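Local coordinates for protein citrate lyase (Yersinia pestis, PDB 3QLL) that probably acts as a lyase related to the beta subunit of citrate lyase, with a magnesium ion as its likely cofactor, at residues Q80-K83 with E84-R87; E139-A142 with H143-L147; S215-M219 with N220-A224; I261-I264 with N265-T269. All blocks are in the same frame, centred on the assembly; numbering follows the deposited sequence.

Contact 1. Residues Q80-K83 with E84-R87; sequences QADK and EQAR
Two i to i+4 hydrogen bonds join Asp82 and Lys83 to the first part of helix 83-91: Ala86 N to Asp82 O, almost straight at 172°, and Arg87 N to Lys83 O at 2.9 Å. Lys83 O also lies over the centre of one face of the Arg87 guanidinium, 3.6 Å from CZ, as a packing contact. A bend at chi3 (-66°) in an otherwise extended arginine chain turns the group back along the helix. There Arg87 NH2 passes Lys83 CB at 3.8 Å, and Arg87 NH1 forms a salt bridge of 3.0 Å with Glu84 OE1, the carboxylate carbon lying in the guanidinium plane. Asp82 and Gln85 run side by side, Asp82 OD1 resting 3.7 Å from Gln85 CB, with carboxylate and amide planes 52° apart. Lys83 sends its ammonium away from the helix to Asn109 OD1 and the carbonyl oxygens of Leu74, Glu75 and Val78. Arg87 also pairs with Asp119 and Glu118 of helix 114-125. Three carboxylates thus surround one guanidinium, which balance its charge and would probably restrict its rotation, while the lysine ties this part of the helix to the loop following strand 69-73.

Contact 2. Residues E139-A142 with H143-L147; sequences ESAA and HLQIL
The imidazole of His143 has the backbone N of Glu139 over the centre of one face, 3.6 Å above the plane, and Ser140 OG at its edge, in plane with the ring. Ser140 OG and His143 ND1 share a hydrogen bond of 2.9 Å, in which either could be the donor. With chi1 at 82°, the serine hydroxyl sits between its own backbone N and carbonyl carbon, turned toward the first turn of the helix, where the ring edge meets it. Glu139 CB adds an aliphatic contact, 3.7 Å from His143 CE1, while the carboxylate reaches away to Ser166 OG. The backbone begins with a weak bond from His143 N to Ser140 O and continues with Gln145 N to Ala141 O at 3.0 Å and Ile146 N to Ala142 O at 2.9 Å. Gln145 lays its CG against the same Ala141 O at 3.3 Å, and its amide NE2 goes on to Ala179 O. On the buried side, Leu144 packs on Thr138 and Ala179, and Leu147 on Leu133 and Leu135 of strand 132-135. The arrangement is the start of a barrel helix: the loop leaving strand 132-135 turns into helix 141-150, as in a TIM-barrel beta-alpha unit.

Contact 3. Residues S215-M219 with N220-A224; sequences SACAM and NGIPA
Ala216 meets Asn220 through its carbonyl oxygen, which accepts an N-H of the Asn220 side-chain amide: ND2 lies 2.9 Å from Ala216 O, and the weak backbone bond from Asn220 N goes to the same oxygen. With CG beside its own backbone N (chi1 -74°), Asn220 turns its amide back along the helix, so that this late carbonyl is gripped by the side chain as well. Cys217 follows, and its oxygen takes two backbone donors from opposite faces of the carbonyl plane: Asn220 N at 2.9 Å and Ile222 N at 3.0 Å, the latter nearly straight at 171°. Its side chain lies against the outgoing residues, Cys217 CB 3.8 Å from Ile222 CG1 and Cys217 SG 3.9 Å from Ala224 CB, both apolar contacts. Ala218 O comes within 3.5 Å of Gly221 N. Met219, present as selenomethionine, crosses Asn220 obliquely, its CG 3.9 Å from Asn220 ND2, before its side chain bends away. Gly221, with positive phi (74°), completes a Schellman motif, in which Ile222 N bonds back to Cys217 O. Ala216 packs on Val173 and Ala177 of helix 173-177, and Met219 on Asn171 of a second subunit. Cys217 and Ile222 rest on Leu186 and Leu183 of strand 183-188, and Ala224 begins strand 224-226, so the turn delivers helix 203-220 to the next barrel strand.

Contact 4. Residues I261-I264 with N265-T269; sequences ISTI and NTLFT
Hydrogen bonding between Ile261-Ile264 and Asn265-Phe268 follows the i to i+4 pattern of helix 261-267, from Asn265 N to Ile261 O (2.9 Å) through to Phe268 N to Ile264 O. Ser262 O is the doubly held acceptor: Thr266 N, at 3.0 Å, and the hydroxyl Thr266 OG1, at 2.8 Å, reach it from opposite faces of its carbonyl plane. The hydroxyl gets there because it lies beside its own backbone N (chi1 -56°), pointing back down the helix. One turn later Thr269 OG1 donates to Asn265 O at 2.6 Å as the chain leaves the helix, and Arg46 also binds that hydroxyl. Apolar packing pairs side chains that run alongside each other. Ile264 CG2 lies in the plane of the Phe268 ring, at its edge, 3.9 Å from CD2, and Thr263 CG2 meets Leu267 CD1 at 4.0 Å. Mixed in character is the third pair, where Ile261 CG2 lies 3.5 Å from Asn265 ND2; the other end of that amide, OD1, is bound by Ser47 OG. Ile261 and Ile264 cover strands 47-52 and 252-255, and Phe268 leans on helix 235-248. The segment is a helix following the last strand of a closed parallel barrel, packed across its junction with the first.

The contacts follow in series along one barrel of eight parallel strands, each on a helix or helix end packed outside the strands. Contact 1 lies at the N-terminal part of helix 83-91 after the second strand, contact 2 begins helix 141-150 after the fourth, contact 3 ends helix 203-220 before the seventh, and contact 4 spans the helix after the eighth. Centres of contacts 2 and 3 are about 17 Å apart, those of contacts 1 and 3 about 34 Å, on opposite sides of the chain's centre. Contacts 1 and 2 lie nearer the predicted magnesium and substrate residues; contacts 3 and 4 join helices to the barrel away from them, and contact 3 meets a second subunit.

Contact 1. Residues Q80-K83 with E84-R87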
loop_
_atom_site.group_PDB
_atom_site.type_symbol
_atom_site.label_atom_id
_atom_site.label_comp_id
_atom_site.label_asym_id
_atom_site.label_seq_id
_atom_site.Cartn_x
_atom_site.Cartn_y
_atom_site.Cartn_z
ATOM N N GLN A 80 -10.502 25.066 -23.405
ATOM C CA GLN A 80 -11.797 24.558 -23.826
ATOM C C GLN A 80 -12.241 25.191 -25.147
ATOM O O GLN A 80 -12.909 24.556 -25.981
ATOM C CB GLN A 80 -12.856 24.792 -22.748
ATOM C CG GLN A 80 -14.145 24.013 -22.985
ATOM C CD GLN A 80 -14.052 22.567 -22.486
ATOM O OE1 GLN A 80 -12.981 22.083 -22.100
ATOM N NE2 GLN A 80 -15.173 21.863 -22.536
ATOM N N ALA A 81 -11.862 26.443 -25.366
ATOM C CA ALA A 81 -12.253 27.118 -26.607
ATOM C C ALA A 81 -11.518 26.531 -27.815
ATOM O O ALA A 81 -11.965 26.646 -28.950
ATOM C CB ALA A 81 -12.001 28.616 -26.494
ATOM N N ASP A 82 -10.392 25.892 -27.550
ATOM C CA ASP A 82 -9.486 25.467 -28.601
ATOM C C ASP A 82 -9.671 23.967 -28.990
ATOM O O ASP A 82 -8.953 23.449 -29.851
ATOM C CB ASP A 82 -8.043 25.755 -28.163
ATOM C CG ASP A 82 -7.492 27.051 -28.792
ATOM O OD1 ASP A 82 -7.401 27.100 -30.048
ATOM O OD2 ASP A 82 -7.183 28.027 -28.055
ATOM N N LYS A 83 -10.630 23.300 -28.356
ATOM C CA LYS A 83 -10.812 21.848 -28.488
ATOM C C LYS A 83 -11.157 21.468 -29.938
ATOM O O LYS A 83 -10.645 20.493 -30.466
ATOM C CB LYS A 83 -11.884 21.298 -27.514
ATOM C CG LYS A 83 -11.621 21.461 -26.029
ATOM C CD LYS A 83 -10.478 20.612 -25.540
ATOM C CE LYS A 83 -10.259 20.852 -24.065
ATOM N NZ LYS A 83 -9.147 20.049 -23.510
ATOM N N GLU A 84 -12.036 22.244 -30.568
ATOM C CA GLU A 84 -12.381 21.958 -31.956
ATOM C C GLU A 84 -11.191 22.230 -32.872
ATOM O O GLU A 84 -10.852 21.419 -33.741
ATOM C CB GLU A 84 -13.593 22.764 -32.409
ATOM C CG GLU A 84 -14.084 22.370 -33.790
ATOM C CD GLU A 84 -14.806 21.031 -33.825
ATOM O OE1 GLU A 84 -15.723 20.813 -32.998
ATOM O OE2 GLU A 84 -14.451 20.177 -34.664
ATOM N N GLN A 85 -10.587 23.399 -32.692
ATOM C CA GLN A 85 -9.362 23.750 -33.387
ATOM C C GLN A 85 -8.324 22.602 -33.246
ATOM O O GLN A 85 -7.986 21.945 -34.230
ATOM C CB GLN A 85 -8.792 25.046 -32.813
ATOM C CG GLN A 85 -7.598 25.597 -33.566
ATOM C CD GLN A 85 -8.039 26.314 -34.843
ATOM O OE1 GLN A 85 -8.683 27.366 -34.791
ATOM N NE2 GLN A 85 -7.709 25.734 -35.992
ATOM N N ALA A 86 -7.925 22.296 -32.002
ATOM C CA ALA A 86 -6.865 21.300 -31.683
ATOM C C ALA A 86 -7.197 19.920 -32.244
ATOM O O ALA A 86 -6.327 19.175 -32.705
ATOM C CB ALA A 86 -6.675 21.212 -30.180
ATOM N N ARG A 87 -8.467 19.581 -32.158
ATOM C CA ARG A 87 -9.004 18.339 -32.677
ATOM C C ARG A 87 -8.626 18.088 -34.136
ATOM O O ARG A 87 -7.953 17.106 -34.451
ATOM C CB ARG A 87 -10.522 18.331 -32.525
ATOM C CG ARG A 87 -11.233 17.044 -32.840
ATOM C CD ARG A 87 -12.708 17.170 -32.415
ATOM N NE ARG A 87 -12.802 17.291 -30.966
ATOM C CZ ARG A 87 -13.491 18.221 -30.316
ATOM N NH1 ARG A 87 -14.195 19.131 -30.975
ATOM N NH2 ARG A 87 -13.493 18.221 -28.989
#

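Contact 2. Residues E139-A142 with H143-L147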
loop_
_atom_site.group_PDB
_atom_site.type_symbol
_atom_site.label_atom_id
_atom_site.label_comp_id
_atom_site.label_asym_id
_atom_site.label_seq_id
_atom_site.Cartn_x
_atom_site.Cartn_y
_atom_site.Cartn_z
ATOM N N GLU A 139 -10.738 4.879 -15.144
ATOM C CA GLU A 139 -11.251 4.591 -13.798
ATOM C C GLU A 139 -11.869 3.210 -13.667
ATOM O O GLU A 139 -12.318 2.806 -12.592
ATOM C CB GLU A 139 -12.229 5.663 -13.360
ATOM C CG GLU A 139 -11.482 6.947 -12.930
ATOM C CD GLU A 139 -12.402 7.993 -12.324
ATOM O OE1 GLU A 139 -13.588 8.068 -12.705
ATOM O OE2 GLU A 139 -11.964 8.707 -11.428
ATOM N N SER A 140 -11.847 2.446 -14.748
ATOM C CA SER A 140 -12.456 1.123 -14.725
ATOM C C SER A 140 -11.979 0.365 -15.917
ATOM O O SER A 140 -11.406 0.937 -16.829
ATOM C CB SER A 140 -13.997 1.216 -14.782
ATOM O OG SER A 140 -14.382 1.383 -16.148
ATOM N N ALA A 141 -12.218 -0.937 -15.877
ATOM C CA ALA A 141 -11.858 -1.796 -16.984
ATOM C C ALA A 141 -12.743 -1.493 -18.214
ATOM O O ALA A 141 -12.295 -1.542 -19.371
ATOM C CB ALA A 141 -12.006 -3.303 -16.545
ATOM N N ALA A 142 -13.981 -1.100 -17.934
ATOM C CA ALA A 142 -14.947 -0.764 -18.972
ATOM C C ALA A 142 -14.474 0.468 -19.755
ATOM O O ALA A 142 -14.722 0.569 -20.951
ATOM C CB ALA A 142 -16.357 -0.555 -18.382
ATOM N N HIS A 143 -13.750 1.379 -19.099
ATOM C CA HIS A 143 -13.220 2.557 -19.845
ATOM C C HIS A 143 -12.417 2.125 -21.041
ATOM O O HIS A 143 -12.617 2.605 -22.159
ATOM C CB HIS A 143 -12.302 3.384 -18.980
ATOM C CG HIS A 143 -12.994 4.397 -18.134
ATOM N ND1 HIS A 143 -13.752 4.050 -17.040
ATOM C CD2 HIS A 143 -13.037 5.742 -18.210
ATOM C CE1 HIS A 143 -14.228 5.142 -16.473
ATOM N NE2 HIS A 143 -13.811 6.179 -17.165
ATOM N N LEU A 144 -11.533 1.171 -20.783
ATOM C CA LEU A 144 -10.639 0.665 -21.806
ATOM C C LEU A 144 -11.396 -0.249 -22.784
ATOM O O LEU A 144 -11.114 -0.264 -23.973
ATOM C CB LEU A 144 -9.452 -0.064 -21.175
ATOM C CG LEU A 144 -8.564 0.833 -20.329
ATOM C CD1 LEU A 144 -7.381 0.015 -19.839
ATOM C CD2 LEU A 144 -8.103 2.025 -21.199
ATOM N N GLN A 145 -12.352 -1.016 -22.284
ATOM C CA GLN A 145 -13.048 -1.950 -23.184
ATOM C C GLN A 145 -13.944 -1.256 -24.195
ATOM O O GLN A 145 -14.010 -1.661 -25.350
ATOM C CB GLN A 145 -13.856 -2.980 -22.382
ATOM C CG GLN A 145 -12.903 -3.840 -21.609
ATOM C CD GLN A 145 -13.509 -4.551 -20.392
ATOM O OE1 GLN A 145 -14.620 -4.254 -19.942
ATOM N NE2 GLN A 145 -12.738 -5.476 -19.828
ATOM N N ILE A 146 -14.549 -0.160 -23.752
ATOM C CA ILE A 146 -15.331 0.716 -24.604
ATOM C C ILE A 146 -14.507 1.272 -25.760
ATOM O O ILE A 146 -14.939 1.210 -26.902
ATOM C CB ILE A 146 -15.930 1.870 -23.801
ATOM C CG1 ILE A 146 -16.966 1.346 -22.816
ATOM C CG2 ILE A 146 -16.566 2.870 -24.733
ATOM C CD1 ILE A 146 -17.540 2.415 -21.900
ATOM N N LEU A 147 -13.344 1.833 -25.447
ATOM C CA LEU A 147 -12.415 2.319 -26.463
ATOM C C LEU A 147 -11.973 1.224 -27.420
ATOM O O LEU A 147 -11.932 1.441 -28.651
ATOM C CB LEU A 147 -11.201 2.944 -25.817
ATOM C CG LEU A 147 -11.296 4.442 -25.633
ATOM C CD1 LEU A 147 -9.925 4.937 -25.198
ATOM C CD2 LEU A 147 -11.773 5.161 -26.899
#

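Contact 3. Residues S215-M219 with N220-A224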
loop_
_atom_site.group_PDB
_atom_site.type_symbol
_atom_site.label_atom_id
_atom_site.label_comp_id
_atom_site.label_asym_id
_atom_site.label_seq_id
_atom_site.Cartn_x
_atom_site.Cartn_y
_atom_site.Cartn_z
ATOM N N SER A 215 3.013 -2.680 -9.807
ATOM C CA SER A 215 2.619 -4.066 -9.563
ATOM C C SER A 215 1.530 -4.593 -10.538
ATOM O O SER A 215 1.629 -5.681 -11.054
ATOM C CB SER A 215 2.153 -4.228 -8.113
ATOM O OG SER A 215 1.587 -5.504 -7.929
ATOM N N ALA A 216 0.515 -3.788 -10.787
ATOM C CA ALA A 216 -0.594 -4.124 -11.664
ATOM C C ALA A 216 -0.120 -4.266 -13.110
ATOM O O ALA A 216 -0.481 -5.229 -13.814
ATOM C CB ALA A 216 -1.714 -3.065 -11.544
ATOM N N CYS A 217 0.755 -3.353 -13.520
ATOM C CA CYS A 217 1.410 -3.422 -14.834
ATOM C C CYS A 217 2.222 -4.692 -15.038
ATOM O O CYS A 217 2.015 -5.412 -16.046
ATOM C CB CYS A 217 2.305 -2.176 -15.049
ATOM S SG CYS A 217 1.212 -0.676 -15.278
ATOM N N ALA A 218 3.113 -4.976 -14.079
ATOM C CA ALA A 218 4.021 -6.135 -14.124
ATOM C C ALA A 218 3.285 -7.459 -14.212
ATOM O O ALA A 218 3.719 -8.396 -14.872
ATOM C CB ALA A 218 4.946 -6.126 -12.895
HETATM N N MSE A 219 2.154 -7.504 -13.531
HETATM C CA MSE A 219 1.248 -8.632 -13.497
HETATM C C MSE A 219 0.580 -8.901 -14.867
HETATM O O MSE A 219 0.211 -10.017 -15.197
HETATM C CB MSE A 219 0.168 -8.255 -12.500
HETATM C CG MSE A 219 -1.040 -9.105 -12.557
HETATM SE SE MSE A 219 -0.580 -10.615 -11.440
HETATM C CE MSE A 219 -1.795 -10.243 -9.993
ATOM N N ASN A 220 0.440 -7.858 -15.665
ATOM C CA ASN A 220 -0.252 -7.967 -16.942
ATOM C C ASN A 220 0.674 -7.835 -18.144
ATOM O O ASN A 220 0.214 -7.816 -19.300
ATOM C CB ASN A 220 -1.398 -6.937 -17.012
ATOM C CG ASN A 220 -2.553 -7.335 -16.167
ATOM O OD1 ASN A 220 -3.272 -8.280 -16.487
ATOM N ND2 ASN A 220 -2.705 -6.668 -15.030
ATOM N N GLY A 221 1.975 -7.778 -17.874
ATOM C CA GLY A 221 2.970 -7.782 -18.917
ATOM C C GLY A 221 3.038 -6.445 -19.657
ATOM O O GLY A 221 3.369 -6.406 -20.849
ATOM N N ILE A 222 2.716 -5.341 -18.979
ATOM C CA ILE A 222 2.819 -4.016 -19.615
ATOM C C ILE A 222 3.718 -3.068 -18.815
ATOM O O ILE A 222 3.804 -3.159 -17.586
ATOM C CB ILE A 222 1.394 -3.345 -19.803
ATOM C CG1 ILE A 222 0.748 -3.043 -18.443
ATOM C CG2 ILE A 222 0.467 -4.211 -20.703
ATOM C CD1 ILE A 222 -0.701 -2.602 -18.525
ATOM N N PRO A 223 4.328 -2.089 -19.502
ATOM C CA PRO A 223 5.184 -1.136 -18.796
ATOM C C PRO A 223 4.364 -0.135 -17.999
ATOM O O PRO A 223 3.219 0.192 -18.395
ATOM C CB PRO A 223 5.924 -0.416 -19.909
ATOM C CG PRO A 223 5.059 -0.551 -21.090
ATOM C CD PRO A 223 4.255 -1.807 -20.939
ATOM N N ALA A 224 4.913 0.285 -16.857
ATOM C CA ALA A 224 4.408 1.428 -16.099
ATOM C C ALA A 224 5.153 2.667 -16.552
ATOM O O ALA A 224 6.385 2.656 -16.682
ATOM C CB ALA A 224 4.604 1.213 -14.636
#

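Contact 4. Residues I261-I264 with N265-T269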
loop_
_atom_site.group_PDB
_atom_site.type_symbol
_atom_site.label_atom_id
_atom_site.label_comp_id
_atom_site.label_asym_id
_atom_site.label_seq_id
_atom_site.Cartn_x
_atom_site.Cartn_y
_atom_site.Cartn_z
ATOM N N ILE A 261 13.875 15.443 -22.184
ATOM C CA ILE A 261 13.930 14.192 -22.941
ATOM C C ILE A 261 15.267 13.470 -22.859
ATOM O O ILE A 261 15.301 12.257 -22.660
ATOM C CB ILE A 261 13.551 14.402 -24.433
ATOM C CG1 ILE A 261 12.099 14.862 -24.544
ATOM C CG2 ILE A 261 13.691 13.108 -25.229
ATOM C CD1 ILE A 261 11.139 13.921 -23.922
ATOM N N SER A 262 16.365 14.199 -23.031
ATOM C CA SER A 262 17.678 13.568 -23.048
ATOM C C SER A 262 17.993 12.973 -21.666
ATOM O O SER A 262 18.523 11.866 -21.563
ATOM C CB SER A 262 18.773 14.569 -23.486
ATOM O OG SER A 262 19.220 15.414 -22.441
ATOM N N THR A 263 17.662 13.705 -20.611
ATOM C CA THR A 263 17.842 13.195 -19.249
ATOM C C THR A 263 17.089 11.877 -19.015
ATOM O O THR A 263 17.667 10.908 -18.505
ATOM C CB THR A 263 17.357 14.233 -18.211
ATOM O OG1 THR A 263 18.135 15.446 -18.345
ATOM C CG2 THR A 263 17.534 13.711 -16.825
ATOM N N ILE A 264 15.833 11.830 -19.443
ATOM C CA ILE A 264 14.997 10.664 -19.249
ATOM C C ILE A 264 15.527 9.492 -20.101
ATOM O O ILE A 264 15.612 8.347 -19.630
ATOM C CB ILE A 264 13.533 10.955 -19.604
ATOM C CG1 ILE A 264 12.889 11.864 -18.547
ATOM C CG2 ILE A 264 12.766 9.659 -19.768
ATOM C CD1 ILE A 264 11.495 12.401 -18.948
ATOM N N ASN A 265 15.864 9.768 -21.358
ATOM C CA ASN A 265 16.439 8.751 -22.229
ATOM C C ASN A 265 17.679 8.085 -21.683
ATOM O O ASN A 265 17.768 6.856 -21.602
ATOM C CB ASN A 265 16.739 9.338 -23.607
ATOM C CG ASN A 265 15.482 9.500 -24.428
ATOM O OD1 ASN A 265 14.445 8.940 -24.079
ATOM N ND2 ASN A 265 15.566 10.222 -25.532
ATOM N N THR A 266 18.615 8.913 -21.259
ATOM C CA THR A 266 19.879 8.438 -20.737
ATOM C C THR A 266 19.721 7.548 -19.517
ATOM O O THR A 266 20.324 6.478 -19.456
ATOM C CB THR A 266 20.805 9.609 -20.377
ATOM O OG1 THR A 266 20.974 10.443 -21.524
ATOM C CG2 THR A 266 22.142 9.085 -19.898
ATOM N N LEU A 267 18.905 7.998 -18.562
ATOM C CA LEU A 267 18.735 7.312 -17.277
ATOM C C LEU A 267 17.991 5.957 -17.400
ATOM O O LEU A 267 18.163 5.065 -16.567
ATOM C CB LEU A 267 18.028 8.233 -16.252
ATOM C CG LEU A 267 18.884 9.422 -15.751
ATOM C CD1 LEU A 267 18.139 10.309 -14.755
ATOM C CD2 LEU A 267 20.176 8.945 -15.129
ATOM N N PHE A 268 17.195 5.815 -18.457
ATOM C CA PHE A 268 16.474 4.577 -18.759
ATOM C C PHE A 268 17.243 3.741 -19.811
ATOM O O PHE A 268 16.687 2.815 -20.415
ATOM C CB PHE A 268 15.060 4.869 -19.248
ATOM C CG PHE A 268 14.048 5.069 -18.151
ATOM C CD1 PHE A 268 13.706 4.028 -17.284
ATOM C CD2 PHE A 268 13.375 6.257 -18.041
ATOM C CE1 PHE A 268 12.706 4.205 -16.300
ATOM C CE2 PHE A 268 12.390 6.449 -17.072
ATOM C CZ PHE A 268 12.048 5.426 -16.205
ATOM N N THR A 269 18.513 4.070 -20.030
ATOM C CA THR A 269 19.326 3.332 -20.969
ATOM C C THR A 269 20.262 2.437 -20.174
ATOM O O THR A 269 20.962 2.899 -19.273
ATOM C CB THR A 269 20.128 4.269 -21.901
ATOM O OG1 THR A 269 19.210 5.021 -22.701
ATOM C CG2 THR A 269 20.987 3.481 -22.843
#